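Long-range contacts in galactofuranose-binding protein YtfQ (Escherichia coli, PDB 2VK2), which binds alpha- and beta-galactofuranose in the periplasm as the solute-binding component of the YtfQRT-YjfF ABC transporter, which takes up this furanose sugar: residues 2-7 / 32-37; 104-109 / 272-277; 190-195 / 219-224; 199-204 / 227-232. All blocks are in the same frame, centred on the assembly; numbering follows the deposited sequence.

Interaction 1: residues 2-7 / 32-37; sequences PLTVGF and GITLKI
Val5 and Phe7 carry the apolar side of this parallel strand pair, with Leu35 between them. The CD1 methyl of Leu35 lies 3.9 Å from Val5 CG1 and equally close to CB of Phe7. It gets there because Leu35 sends CG opposite its backbone N (chi1 -177°), which swings the branch back over the neighbouring strand. The other methyl of Val5, CG2, meets Ile33 CG2 at 3.8 Å. Helix 252-265 packs on this face through Phe256, which touches both Val5 and Ile33, while helix 15-31 covers Leu35 and Ile37. Further out, the backbone ladder runs in parallel register from Thr34 N to Leu3 O, Val5 N to Thr34 O, Lys36 N to Val5 O and Phe7 N to Lys36 O. The last is the shortest at 2.7 Å and nearly straight (174° at the hydrogen). Thr4 and Thr34 run abreast on the reverse face, with Thr4 OG1 3.8 Å from Thr34 CB; Thr4 CG2 brushes the aliphatic chain of Lys36, whose NZ bonds to Gln57. A glycine in place of Thr4 would probably leave Thr34 and the Lys36 methylenes without their neighbour on this face. At the polar edge a water joins Thr34 OG1 (2.7 Å) to Gly32 O (3.0 Å), just where Gly32 closes helix 15-31 in a Schellman motif. Strand 4-9, that helix and strand 34-39 thus form a classic beta-alpha-beta crossover at the margin of a parallel sheet, as expected of a periplasmic binding protein lobe.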
loop_
_atom_site.group_PDB
_atom_site.type_symbol
_atom_site.label_atom_id
_atom_site.label_comp_id
_atom_site.label_asym_id
_atom_site.label_seq_id
_atom_site.Cartn_x
_atom_site.Cartn_y
_atom_site.Cartn_z
ATOM N N PRO A 2 25.549 -2.338 19.356
ATOM C CA PRO A 2 24.471 -1.495 18.836
ATOM C C PRO A 2 24.307 -1.641 17.323
ATOM O O PRO A 2 25.307 -1.688 16.604
ATOM C CB PRO A 2 24.930 -0.073 19.190
ATOM C CG PRO A 2 25.936 -0.238 20.273
ATOM C CD PRO A 2 26.600 -1.551 20.025
ATOM N N LEU A 3 23.062 -1.724 16.853
ATOM C CA LEU A 3 22.777 -1.792 15.418
ATOM C C LEU A 3 22.263 -0.454 14.907
ATOM O O LEU A 3 21.457 0.202 15.569
ATOM C CB LEU A 3 21.739 -2.877 15.113
ATOM C CG LEU A 3 22.153 -4.340 15.286
ATOM C CD1 LEU A 3 20.972 -5.248 14.973
ATOM C CD2 LEU A 3 23.344 -4.693 14.405
ATOM N N THR A 4 22.744 -0.056 13.731
ATOM C CA THR A 4 22.222 1.107 13.021
ATOM C C THR A 4 21.624 0.645 11.696
ATOM O O THR A 4 22.285 -0.043 10.915
ATOM C CB THR A 4 23.318 2.152 12.746
ATOM O OG1 THR A 4 23.838 2.636 13.989
ATOM C CG2 THR A 4 22.762 3.328 11.950
ATOM N N VAL A 5 20.367 1.018 11.463
ATOM C CA VAL A 5 19.663 0.671 10.234
ATOM C C VAL A 5 19.328 1.947 9.469
ATOM O O VAL A 5 18.835 2.915 10.045
ATOM C CB VAL A 5 18.365 -0.111 10.536
ATOM C CG1 VAL A 5 17.572 -0.366 9.260
ATOM C CG2 VAL A 5 18.694 -1.420 11.235
ATOM N N GLY A 6 19.623 1.946 8.171
ATOM C CA GLY A 6 19.217 3.026 7.282
ATOM C C GLY A 6 17.979 2.586 6.528
ATOM O O GLY A 6 18.003 1.561 5.855
ATOM N N PHE A 7 16.901 3.356 6.649
ATOM C CA PHE A 7 15.632 3.047 5.991
ATOM C C PHE A 7 15.366 4.092 4.918
ATOM O O PHE A 7 15.166 5.269 5.222
ATOM C CB PHE A 7 14.514 3.015 7.043
ATOM C CG PHE A 7 13.112 2.792 6.498
ATOM C CD1 PHE A 7 12.868 2.170 5.274
ATOM C CD2 PHE A 7 12.018 3.177 7.269
ATOM C CE1 PHE A 7 11.560 1.973 4.823
ATOM C CE2 PHE A 7 10.719 2.977 6.825
ATOM C CZ PHE A 7 10.489 2.374 5.602
ATOM N N GLY A 32 16.257 -1.017 20.856
ATOM C CA GLY A 32 17.565 -0.386 21.047
ATOM C C GLY A 32 18.345 -0.208 19.753
ATOM O O GLY A 32 19.574 -0.134 19.764
ATOM N N ILE A 33 17.624 -0.131 18.637
ATOM C CA ILE A 33 18.227 0.005 17.315
ATOM C C ILE A 33 18.172 1.469 16.898
ATOM O O ILE A 33 17.148 2.133 17.074
ATOM C CB ILE A 33 17.485 -0.875 16.284
ATOM C CG1 ILE A 33 17.700 -2.356 16.612
ATOM C CG2 ILE A 33 17.956 -0.567 14.860
ATOM C CD1 ILE A 33 16.826 -3.302 15.815
ATOM N N THR A 34 19.287 1.973 16.376
ATOM C CA THR A 34 19.354 3.324 15.837
ATOM C C THR A 34 18.821 3.297 14.408
ATOM O O THR A 34 19.380 2.619 13.549
ATOM C CB THR A 34 20.804 3.851 15.843
ATOM O OG1 THR A 34 21.308 3.846 17.185
ATOM C CG2 THR A 34 20.875 5.263 15.288
ATOM N N LEU A 35 17.734 4.021 14.163
ATOM C CA LEU A 35 17.097 4.030 12.853
ATOM C C LEU A 35 17.234 5.399 12.212
ATOM O O LEU A 35 16.814 6.406 12.782
ATOM C CB LEU A 35 15.617 3.672 12.990
ATOM C CG LEU A 35 14.826 3.573 11.683
ATOM C CD1 LEU A 35 15.341 2.435 10.815
ATOM C CD2 LEU A 35 13.346 3.401 11.971
ATOM N N LYS A 36 17.835 5.425 11.025
ATOM C CA LYS A 36 17.925 6.629 10.216
ATOM C C LYS A 36 16.948 6.486 9.067
ATOM O O LYS A 36 17.005 5.505 8.326
ATOM C CB LYS A 36 19.337 6.792 9.661
ATOM C CG LYS A 36 20.425 6.667 10.710
ATOM C CD LYS A 36 21.796 6.963 10.134
ATOM C CE LYS A 36 21.953 8.440 9.809
ATOM N NZ LYS A 36 23.365 8.811 9.571
ATOM N N ILE A 37 16.049 7.452 8.919
ATOM C CA ILE A 37 15.048 7.401 7.862
ATOM C C ILE A 37 15.303 8.497 6.834
ATOM O O ILE A 37 15.358 9.681 7.171
ATOM C CB ILE A 37 13.615 7.531 8.416
ATOM C CG1 ILE A 37 13.361 6.478 9.501
ATOM C CG2 ILE A 37 12.604 7.376 7.291
ATOM C CD1 ILE A 37 11.965 6.522 10.086
HETATM O O HOH W 1 20.894 -2.934 18.585
HETATM O O HOH W 2 21.792 1.630 18.643
#

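Interaction 2: residues 104-109 / 272-277; sequences TVTADN and LTLTKS
Thr106 lays its CG2 methyl against CD1 of Leu272, 3.6 Å away, the two side chains meeting aslant on one face of the sheet. The methyl is placed there by a rotation that sets OG1 opposite the backbone N (chi1 -178°) and wedges CG2 between N and the carbonyl carbon. The same turn lets OG1 donate to Ala107 O (2.9 Å), in the carbonyl plane and on a lone pair, which ties the hydroxyl to its own chain. Leu274 reaches over from the second strand, its CD2 3.5 Å from Thr106 O and also near the backbone of Ala107 and Asp108. On the reverse face Val105 and Thr273 stand next to each other, and the hydroxyl of Thr273 turns instead to Thr103. Three backbone bonds join the strands in parallel. Thr273 N to Thr104 O and Thr106 N to Thr273 O are followed by Thr275 N to Thr106 O, where the pairing gives way to loop. Beyond that point a water takes over: it accepts from Asp108 N (2.8 Å) and donates to Thr275 O and to Ser277 OG (each 2.7 Å), bridging the diverging chains. The C-terminal end of this pair adjoins the galactofuranose site, with the Thr106 side chain about 5 Å from the sugar at the nearest atoms. Asp108 is the N-cap of helix 109-124, its OD1 receiving Leu111 N, while Ser277 packs on Leu111, Glu112 and Leu115 of that helix. Strand 272-274 thus closes one margin of the parallel sheet beside strand 103-106, whose other edge is bonded through Val105 to Leu88 and to Asp90, just beyond strand 86-89.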
loop_
_atom_site.group_PDB
_atom_site.type_symbol
_atom_site.label_atom_id
_atom_site.label_comp_id
_atom_site.label_asym_id
_atom_site.label_seq_id
_atom_site.Cartn_x
_atom_site.Cartn_y
_atom_site.Cartn_z
ATOM N N THR A 104 11.492 -9.804 1.488
ATOM C CA THR A 104 10.489 -8.759 1.319
ATOM C C THR A 104 9.395 -8.997 2.350
ATOM O O THR A 104 8.802 -10.074 2.385
ATOM C CB THR A 104 9.858 -8.782 -0.085
ATOM O OG1 THR A 104 10.888 -8.726 -1.077
ATOM C CG2 THR A 104 8.918 -7.598 -0.278
ATOM N N VAL A 105 9.157 -8.004 3.203
ATOM C CA VAL A 105 8.033 -8.035 4.133
ATOM C C VAL A 105 6.883 -7.293 3.474
ATOM O O VAL A 105 7.010 -6.117 3.145
ATOM C CB VAL A 105 8.375 -7.363 5.473
ATOM C CG1 VAL A 105 7.199 -7.493 6.442
ATOM C CG2 VAL A 105 9.635 -7.974 6.070
ATOM N N THR A 106 5.767 -7.978 3.259
ATOM C CA THR A 106 4.703 -7.418 2.443
ATOM C C THR A 106 3.426 -8.220 2.607
ATOM O O THR A 106 3.460 -9.374 3.019
ATOM C CB THR A 106 5.125 -7.413 0.944
ATOM O OG1 THR A 106 4.095 -6.828 0.137
ATOM C CG2 THR A 106 5.416 -8.829 0.454
ATOM N N ALA A 107 2.296 -7.593 2.303
ATOM C CA ALA A 107 1.061 -8.335 2.112
ATOM C C ALA A 107 1.111 -9.059 0.769
ATOM O O ALA A 107 1.965 -8.777 -0.081
ATOM C CB ALA A 107 -0.133 -7.401 2.159
ATOM N N ASP A 108 0.203 -10.012 0.599
ATOM C CA ASP A 108 -0.098 -10.571 -0.710
ATOM C C ASP A 108 -1.037 -9.562 -1.364
ATOM O O ASP A 108 -2.227 -9.517 -1.062
ATOM C CB ASP A 108 -0.752 -11.944 -0.556
ATOM C CG ASP A 108 -1.143 -12.575 -1.881
ATOM O OD1 ASP A 108 -1.176 -11.872 -2.915
ATOM O OD2 ASP A 108 -1.435 -13.791 -1.875
ATOM N N ASN A 109 -0.486 -8.729 -2.239
ATOM C CA ASN A 109 -1.229 -7.600 -2.789
ATOM C C ASN A 109 -2.199 -8.024 -3.885
ATOM O O ASN A 109 -3.193 -7.342 -4.135
ATOM C CB ASN A 109 -0.261 -6.525 -3.276
ATOM C CG ASN A 109 0.710 -6.097 -2.197
ATOM O OD1 ASN A 109 0.314 -5.554 -1.164
ATOM N ND2 ASN A 109 1.986 -6.351 -2.423
ATOM N N LEU A 272 10.265 -14.415 1.163
ATOM C CA LEU A 272 9.008 -13.674 1.214
ATOM C C LEU A 272 8.399 -13.821 2.602
ATOM O O LEU A 272 8.134 -14.934 3.055
ATOM C CB LEU A 272 8.039 -14.199 0.151
ATOM C CG LEU A 272 6.662 -13.530 0.061
ATOM C CD1 LEU A 272 6.789 -12.057 -0.287
ATOM C CD2 LEU A 272 5.793 -14.247 -0.963
ATOM N N THR A 273 8.193 -12.688 3.267
ATOM C CA THR A 273 7.603 -12.648 4.599
ATOM C C THR A 273 6.234 -11.979 4.496
ATOM O O THR A 273 6.135 -10.757 4.423
ATOM C CB THR A 273 8.513 -11.871 5.568
ATOM O OG1 THR A 273 9.829 -12.445 5.548
ATOM C CG2 THR A 273 7.963 -11.915 6.987
ATOM N N LEU A 274 5.180 -12.789 4.469
ATOM C CA LEU A 274 3.829 -12.277 4.242
ATOM C C LEU A 274 3.148 -11.802 5.519
ATOM O O LEU A 274 3.261 -12.433 6.569
ATOM C CB LEU A 274 2.947 -13.332 3.566
ATOM C CG LEU A 274 3.230 -13.628 2.094
ATOM C CD1 LEU A 274 2.309 -14.731 1.599
ATOM C CD2 LEU A 274 3.069 -12.381 1.237
ATOM N N THR A 275 2.441 -10.682 5.406
ATOM C CA THR A 275 1.557 -10.200 6.466
ATOM C C THR A 275 0.119 -10.599 6.125
ATOM O O THR A 275 -0.172 -10.971 4.986
ATOM C CB THR A 275 1.657 -8.676 6.627
ATOM O OG1 THR A 275 1.262 -8.034 5.410
ATOM C CG2 THR A 275 3.090 -8.268 6.962
ATOM N N LYS A 276 -0.771 -10.521 7.113
ATOM C CA LYS A 276 -2.152 -10.990 6.972
ATOM C C LYS A 276 -3.078 -9.916 6.397
ATOM O O LYS A 276 -3.027 -8.761 6.815
ATOM C CB LYS A 276 -2.688 -11.453 8.334
ATOM C CG LYS A 276 -4.122 -11.984 8.300
ATOM C CD LYS A 276 -4.565 -12.550 9.647
ATOM C CE LYS A 276 -3.886 -13.875 9.977
ATOM N NZ LYS A 276 -4.097 -14.912 8.929
ATOM N N SER A 277 -3.933 -10.322 5.457
ATOM C CA SER A 277 -4.941 -9.439 4.859
ATOM C C SER A 277 -6.344 -9.854 5.286
ATOM O O SER A 277 -6.690 -11.032 5.219
ATOM C CB SER A 277 -4.861 -9.495 3.334
ATOM O OG SER A 277 -3.587 -9.092 2.870
HETATM O O HOH W 3 -1.578 -10.818 2.658
#

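Interaction 3: residues 190-195 / 219-224; sequences KNICMV and KDILTG
Asp220 opens the contact along 219-224 through a water, which lies 2.8 Å from Cys193 O and within reach of Asp220 O as well. Ile221 follows and packs against the first segment: its CG2 lies 3.9 Å from CG2 of Ile192 and 4.1 Å from CG1 of Val195, while CG1 rests near Ile192 O. With CG2 opposite the backbone N and CG1 beside it (chi1 -62°), both branches of Ile221 are spread along the first segment, and helix 200-212 adds Ile210 to the cluster. An alanine at this position would probably open a gap beside Ile192 and Val195 and leave Ile210 of helix 200-212 without this partner. Leu222 begins the paired strand, its N bonding to Cys193 O at 2.9 Å and its O receiving Val195 N at 2.8 Å. Its side chain lies athwart that of Met194, Leu222 CB to Met194 CG 3.8 Å. Thr223 turns to the reverse face, where its CG2 runs alongside Val195 CG1 and its OG1 bonds to Asn242 N. At Gly224 the N donates to Val195 O, and the Met194 methyl CE sits 3.8 Å from the glycine CA, close to the place where a CB would lie. Cys193 points away from 219-224, toward its disulfide with Cys129 on the neighbouring strand 129-135. Strand 194-197, helix 200-212 and strand 222-225 make up a beta-alpha-beta crossover in the second sheet of the periplasmic binding protein fold.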
loop_
_atom_site.group_PDB
_atom_site.type_symbol
_atom_site.label_atom_id
_atom_site.label_comp_id
_atom_site.label_asym_id
_atom_site.label_seq_id
_atom_site.Cartn_x
_atom_site.Cartn_y
_atom_site.Cartn_z
ATOM N N LYS A 190 -23.299 9.495 -12.984
ATOM C CA LYS A 190 -24.472 8.612 -13.041
ATOM C C LYS A 190 -24.190 7.264 -13.703
ATOM O O LYS A 190 -24.890 6.286 -13.436
ATOM C CB LYS A 190 -25.640 9.301 -13.756
ATOM C CG LYS A 190 -26.212 10.488 -12.995
ATOM C CD LYS A 190 -27.419 11.080 -13.706
ATOM N N ASN A 191 -23.168 7.209 -14.557
ATOM C CA ASN A 191 -22.780 5.964 -15.217
ATOM C C ASN A 191 -21.711 5.183 -14.440
ATOM O O ASN A 191 -21.128 4.239 -14.971
ATOM C CB ASN A 191 -22.291 6.259 -16.642
ATOM C CG ASN A 191 -22.247 5.019 -17.519
ATOM O OD1 ASN A 191 -23.157 4.187 -17.489
ATOM N ND2 ASN A 191 -21.188 4.894 -18.312
ATOM N N ILE A 192 -21.464 5.569 -13.187
ATOM C CA ILE A 192 -20.499 4.887 -12.324
ATOM C C ILE A 192 -21.231 4.169 -11.191
ATOM O O ILE A 192 -22.062 4.773 -10.513
ATOM C CB ILE A 192 -19.494 5.882 -11.710
ATOM C CG1 ILE A 192 -18.743 6.640 -12.810
ATOM C CG2 ILE A 192 -18.511 5.150 -10.795
ATOM C CD1 ILE A 192 -17.817 7.718 -12.287
ATOM N N CYS A 193 -20.912 2.890 -10.999
ATOM C CA CYS A 193 -21.482 2.063 -9.928
ATOM C C CYS A 193 -20.553 1.976 -8.715
ATOM O O CYS A 193 -21.017 1.947 -7.574
ATOM C CB CYS A 193 -21.791 0.656 -10.469
ATOM S SG CYS A 193 -21.847 -0.715 -9.266
ATOM N N MET A 194 -19.245 1.939 -8.959
ATOM C CA MET A 194 -18.278 1.685 -7.901
ATOM C C MET A 194 -16.912 2.263 -8.255
ATOM O O MET A 194 -16.502 2.246 -9.420
ATOM C CB MET A 194 -18.180 0.174 -7.673
ATOM C CG MET A 194 -17.224 -0.263 -6.576
ATOM S SD MET A 194 -15.654 -0.864 -7.228
ATOM C CE MET A 194 -14.908 -1.500 -5.726
ATOM N N VAL A 195 -16.225 2.789 -7.246
ATOM C CA VAL A 195 -14.825 3.175 -7.385
ATOM C C VAL A 195 -13.962 2.191 -6.606
ATOM O O VAL A 195 -14.212 1.925 -5.428
ATOM C CB VAL A 195 -14.545 4.639 -6.939
ATOM C CG1 VAL A 195 -15.069 4.915 -5.528
ATOM C CG2 VAL A 195 -13.050 4.954 -7.033
ATOM N N LYS A 219 -23.599 4.577 -1.656
ATOM C CA LYS A 219 -24.905 4.161 -2.177
ATOM C C LYS A 219 -24.978 4.315 -3.697
ATOM O O LYS A 219 -25.114 3.322 -4.411
ATOM C CB LYS A 219 -26.035 4.943 -1.499
ATOM C CG LYS A 219 -27.429 4.495 -1.930
ATOM C CD LYS A 219 -28.504 5.001 -0.988
ATOM C CE LYS A 219 -29.896 4.612 -1.469
ATOM N NZ LYS A 219 -30.068 3.136 -1.587
ATOM N N ASP A 220 -24.886 5.551 -4.185
ATOM C CA ASP A 220 -24.886 5.811 -5.629
ATOM C C ASP A 220 -23.603 5.293 -6.272
ATOM O O ASP A 220 -23.632 4.730 -7.367
ATOM C CB ASP A 220 -25.023 7.308 -5.925
ATOM C CG ASP A 220 -26.382 7.867 -5.537
ATOM O OD1 ASP A 220 -27.391 7.134 -5.615
ATOM O OD2 ASP A 220 -26.431 9.056 -5.161
ATOM N N ILE A 221 -22.481 5.512 -5.593
ATOM C CA ILE A 221 -21.193 4.970 -6.015
ATOM C C ILE A 221 -20.574 4.255 -4.816
ATOM O O ILE A 221 -20.285 4.876 -3.792
ATOM C CB ILE A 221 -20.256 6.072 -6.549
ATOM C CG1 ILE A 221 -20.866 6.728 -7.792
ATOM C CG2 ILE A 221 -18.886 5.490 -6.883
ATOM C CD1 ILE A 221 -20.069 7.883 -8.350
ATOM N N LEU A 222 -20.408 2.940 -4.944
ATOM C CA LEU A 222 -19.803 2.120 -3.900
ATOM C C LEU A 222 -18.304 2.387 -3.855
ATOM O O LEU A 222 -17.723 2.824 -4.849
ATOM C CB LEU A 222 -20.042 0.634 -4.187
ATOM C CG LEU A 222 -21.494 0.169 -4.336
ATOM C CD1 LEU A 222 -21.533 -1.259 -4.856
ATOM C CD2 LEU A 222 -22.245 0.287 -3.013
ATOM N N THR A 223 -17.680 2.127 -2.711
ATOM C CA THR A 223 -16.228 2.247 -2.592
ATOM C C THR A 223 -15.616 0.948 -2.092
ATOM O O THR A 223 -16.134 0.305 -1.177
ATOM C CB THR A 223 -15.800 3.403 -1.653
ATOM O OG1 THR A 223 -15.934 3.008 -0.279
ATOM C CG2 THR A 223 -16.622 4.656 -1.921
ATOM N N GLY A 224 -14.507 0.567 -2.720
ATOM C CA GLY A 224 -13.685 -0.551 -2.273
ATOM C C GLY A 224 -12.239 -0.105 -2.345
ATOM O O GLY A 224 -11.811 0.423 -3.364
HETATM O O HOH W 4 -23.754 1.586 -6.936
#

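Interaction 4: residues 199-204 / 227-232; sequences NDDMVI and DGVPDI. With GZL (beta-D-galactofuranose), chain B.
The carboxylate of Asp200 lies between two side chains: CB of Ile232 sits over one face, 3.7 Å from Asp200 CG, and CB of Asp227 covers the opposite one. OD2 accepts Val229 N (3.0 Å) nearly along its C-O axis and, weakly, Gly228 N, while OD1 is taken by Ser225 and Ser244. Ile232 also brings CG2 to 3.4 Å from Asp200 OD2 and CD1 to 3.5 Å from Val203 CG1. The carboxylate of Asp227 turns to the furanose, OD1 taking the hydrogen of GZL O3 and OD2 that of GZL O2, both at 2.6 Å. The amide of Asn199 meets the same O2 from another direction, ND2 donating at 3.0 Å in a nearly straight bond (174°). The oxygen of that amide, OD1, caps the helix by accepting from Met202 N above the amide plane, and ND2 also bonds to Phe170 O. A water joins Asp227 OD2 to Asp201 N. O2 thus donates to Asp227 and accepts from Asn199, one hydroxyl read in both senses, while Asp200, which does not touch the sugar, probably helps to position the turn that follows Asp227. The donors around these acids probably help them stay ionised.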
loop_
_atom_site.group_PDB
_atom_site.type_symbol
_atom_site.label_atom_id
_atom_site.label_comp_id
_atom_site.label_asym_id
_atom_site.label_seq_id
_atom_site.Cartn_x
_atom_site.Cartn_y
_atom_site.Cartn_z
ATOM N N ASN A 199 -5.538 2.384 -2.764
ATOM C CA ASN A 199 -5.479 2.653 -1.331
ATOM C C ASN A 199 -6.675 3.456 -0.841
ATOM O O ASN A 199 -7.379 4.090 -1.630
ATOM C CB ASN A 199 -4.129 3.267 -0.890
ATOM C CG ASN A 199 -3.986 4.755 -1.201
ATOM O OD1 ASN A 199 -4.738 5.333 -1.975
ATOM N ND2 ASN A 199 -2.969 5.371 -0.608
ATOM N N ASP A 200 -6.908 3.392 0.467
ATOM C CA ASP A 200 -8.001 4.127 1.104
ATOM C C ASP A 200 -7.924 5.625 0.842
ATOM O O ASP A 200 -8.940 6.256 0.578
ATOM C CB ASP A 200 -7.991 3.937 2.626
ATOM C CG ASP A 200 -8.364 2.533 3.072
ATOM O OD1 ASP A 200 -9.054 1.779 2.348
ATOM O OD2 ASP A 200 -7.966 2.195 4.198
ATOM N N ASP A 201 -6.725 6.197 0.939
ATOM C CA ASP A 201 -6.566 7.648 0.803
ATOM C C ASP A 201 -7.122 8.165 -0.520
ATOM O O ASP A 201 -7.848 9.156 -0.538
ATOM C CB ASP A 201 -5.100 8.072 0.968
ATOM C CG ASP A 201 -4.677 8.173 2.425
ATOM O OD1 ASP A 201 -5.167 7.381 3.256
ATOM O OD2 ASP A 201 -3.845 9.047 2.740
ATOM N N MET A 202 -6.802 7.489 -1.620
ATOM C CA MET A 202 -7.346 7.876 -2.923
ATOM C C MET A 202 -8.872 7.811 -2.934
ATOM O O MET A 202 -9.521 8.690 -3.498
ATOM C CB MET A 202 -6.778 7.008 -4.046
ATOM C CG MET A 202 -5.352 7.367 -4.423
ATOM S SD MET A 202 -4.735 6.459 -5.851
ATOM C CE MET A 202 -4.932 4.765 -5.298
ATOM N N VAL A 203 -9.436 6.785 -2.300
ATOM C CA VAL A 203 -10.893 6.634 -2.256
ATOM C C VAL A 203 -11.545 7.678 -1.338
ATOM O O VAL A 203 -12.687 8.073 -1.568
ATOM C CB VAL A 203 -11.322 5.193 -1.853
ATOM C CG1 VAL A 203 -11.908 5.151 -0.446
ATOM C CG2 VAL A 203 -12.329 4.646 -2.854
ATOM N N ILE A 204 -10.825 8.130 -0.316
ATOM C CA ILE A 204 -11.328 9.190 0.561
ATOM C C ILE A 204 -11.413 10.509 -0.215
ATOM O O ILE A 204 -12.373 11.267 -0.056
ATOM C CB ILE A 204 -10.465 9.322 1.835
ATOM C CG1 ILE A 204 -10.668 8.089 2.723
ATOM C CG2 ILE A 204 -10.836 10.576 2.612
ATOM C CD1 ILE A 204 -9.611 7.896 3.775
ATOM N N ASP A 227 -6.114 -0.640 2.879
ATOM C CA ASP A 227 -5.128 -0.174 3.884
ATOM C C ASP A 227 -5.704 -0.293 5.290
ATOM O O ASP A 227 -5.013 -0.721 6.209
ATOM C CB ASP A 227 -4.651 1.273 3.695
ATOM C CG ASP A 227 -3.519 1.407 2.694
ATOM O OD1 ASP A 227 -2.921 0.389 2.280
ATOM O OD2 ASP A 227 -3.235 2.560 2.334
ATOM N N GLY A 228 -6.963 0.104 5.453
ATOM C CA GLY A 228 -7.578 0.174 6.771
ATOM C C GLY A 228 -7.046 1.337 7.583
ATOM O O GLY A 228 -6.720 1.174 8.758
ATOM N N VAL A 229 -6.955 2.515 6.969
ATOM C CA VAL A 229 -6.583 3.718 7.711
ATOM C C VAL A 229 -7.795 4.176 8.527
ATOM O O VAL A 229 -8.939 3.905 8.145
ATOM C CB VAL A 229 -6.077 4.860 6.792
ATOM C CG1 VAL A 229 -4.889 4.388 5.964
ATOM C CG2 VAL A 229 -7.181 5.380 5.887
ATOM N N PRO A 230 -7.553 4.852 9.665
ATOM C CA PRO A 230 -8.668 5.307 10.504
ATOM C C PRO A 230 -9.791 5.996 9.731
ATOM O O PRO A 230 -10.967 5.735 9.997
ATOM C CB PRO A 230 -7.999 6.293 11.464
ATOM C CG PRO A 230 -6.611 5.805 11.591
ATOM C CD PRO A 230 -6.249 5.214 10.253
ATOM N N ASP A 231 -9.437 6.850 8.777
ATOM C CA ASP A 231 -10.438 7.640 8.060
ATOM C C ASP A 231 -11.362 6.820 7.161
ATOM O O ASP A 231 -12.467 7.270 6.867
ATOM C CB ASP A 231 -9.777 8.777 7.270
ATOM C CG ASP A 231 -9.338 9.931 8.161
ATOM O OD1 ASP A 231 -9.644 9.910 9.371
ATOM O OD2 ASP A 231 -8.687 10.864 7.651
ATOM N N ILE A 232 -10.952 5.627 6.729
ATOM C CA ILE A 232 -11.885 4.785 5.975
ATOM C C ILE A 232 -12.959 4.211 6.902
ATOM O O ILE A 232 -14.110 4.077 6.499
ATOM C CB ILE A 232 -11.186 3.658 5.164
ATOM C CG1 ILE A 232 -12.074 3.231 3.991
ATOM C CG2 ILE A 232 -10.867 2.456 6.041
ATOM C CD1 ILE A 232 -12.329 4.325 2.974
HETATM C C6 GZL B . 1.475 -0.879 0.609
HETATM C C5 GZL B . 1.941 0.159 -0.113
HETATM C C4 GZL B . 1.117 1.385 -0.464
HETATM C C3 GZL B . -0.170 1.695 0.250
HETATM C C2 GZL B . -0.208 2.977 0.587
HETATM O O6 GZL B . 2.237 -1.944 0.872
HETATM O O5 GZL B . 3.170 0.089 -0.636
HETATM O O4 GZL B . 1.892 2.575 -0.266
HETATM O O3 GZL B . -1.140 0.802 0.414
HETATM C C1 GZL B . 1.085 3.634 0.260
HETATM O O2 GZL B . -1.199 3.656 1.166
HETATM O O1 GZL B . 0.927 4.659 -0.715
HETATM O O HOH W 5 -4.634 4.907 2.354
#

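Interactions 1 and 2 share the six-stranded parallel sheet of one lobe, at its two margins, strands 34-39 and 272-274, with centres about 22 Å apart. Interactions 3 and 4 belong to the other lobe, centres about 16 Å apart; they touch where Val203 of helix 200-212 packs on Val195 and Thr223, and their segments alternate along the chain. Interaction 1 closes before interaction 2 opens, and both later contacts nest inside the loop that interaction 2 closes, so the chain regains the first sheet at strand 272-274 before crossing to strand 278-280 of the second. Interactions 1 and 3 lie farthest apart, about 44 Å between centres, while interaction 4 supplies Asn199 and Asp227 to the sugar pocket between the lobes.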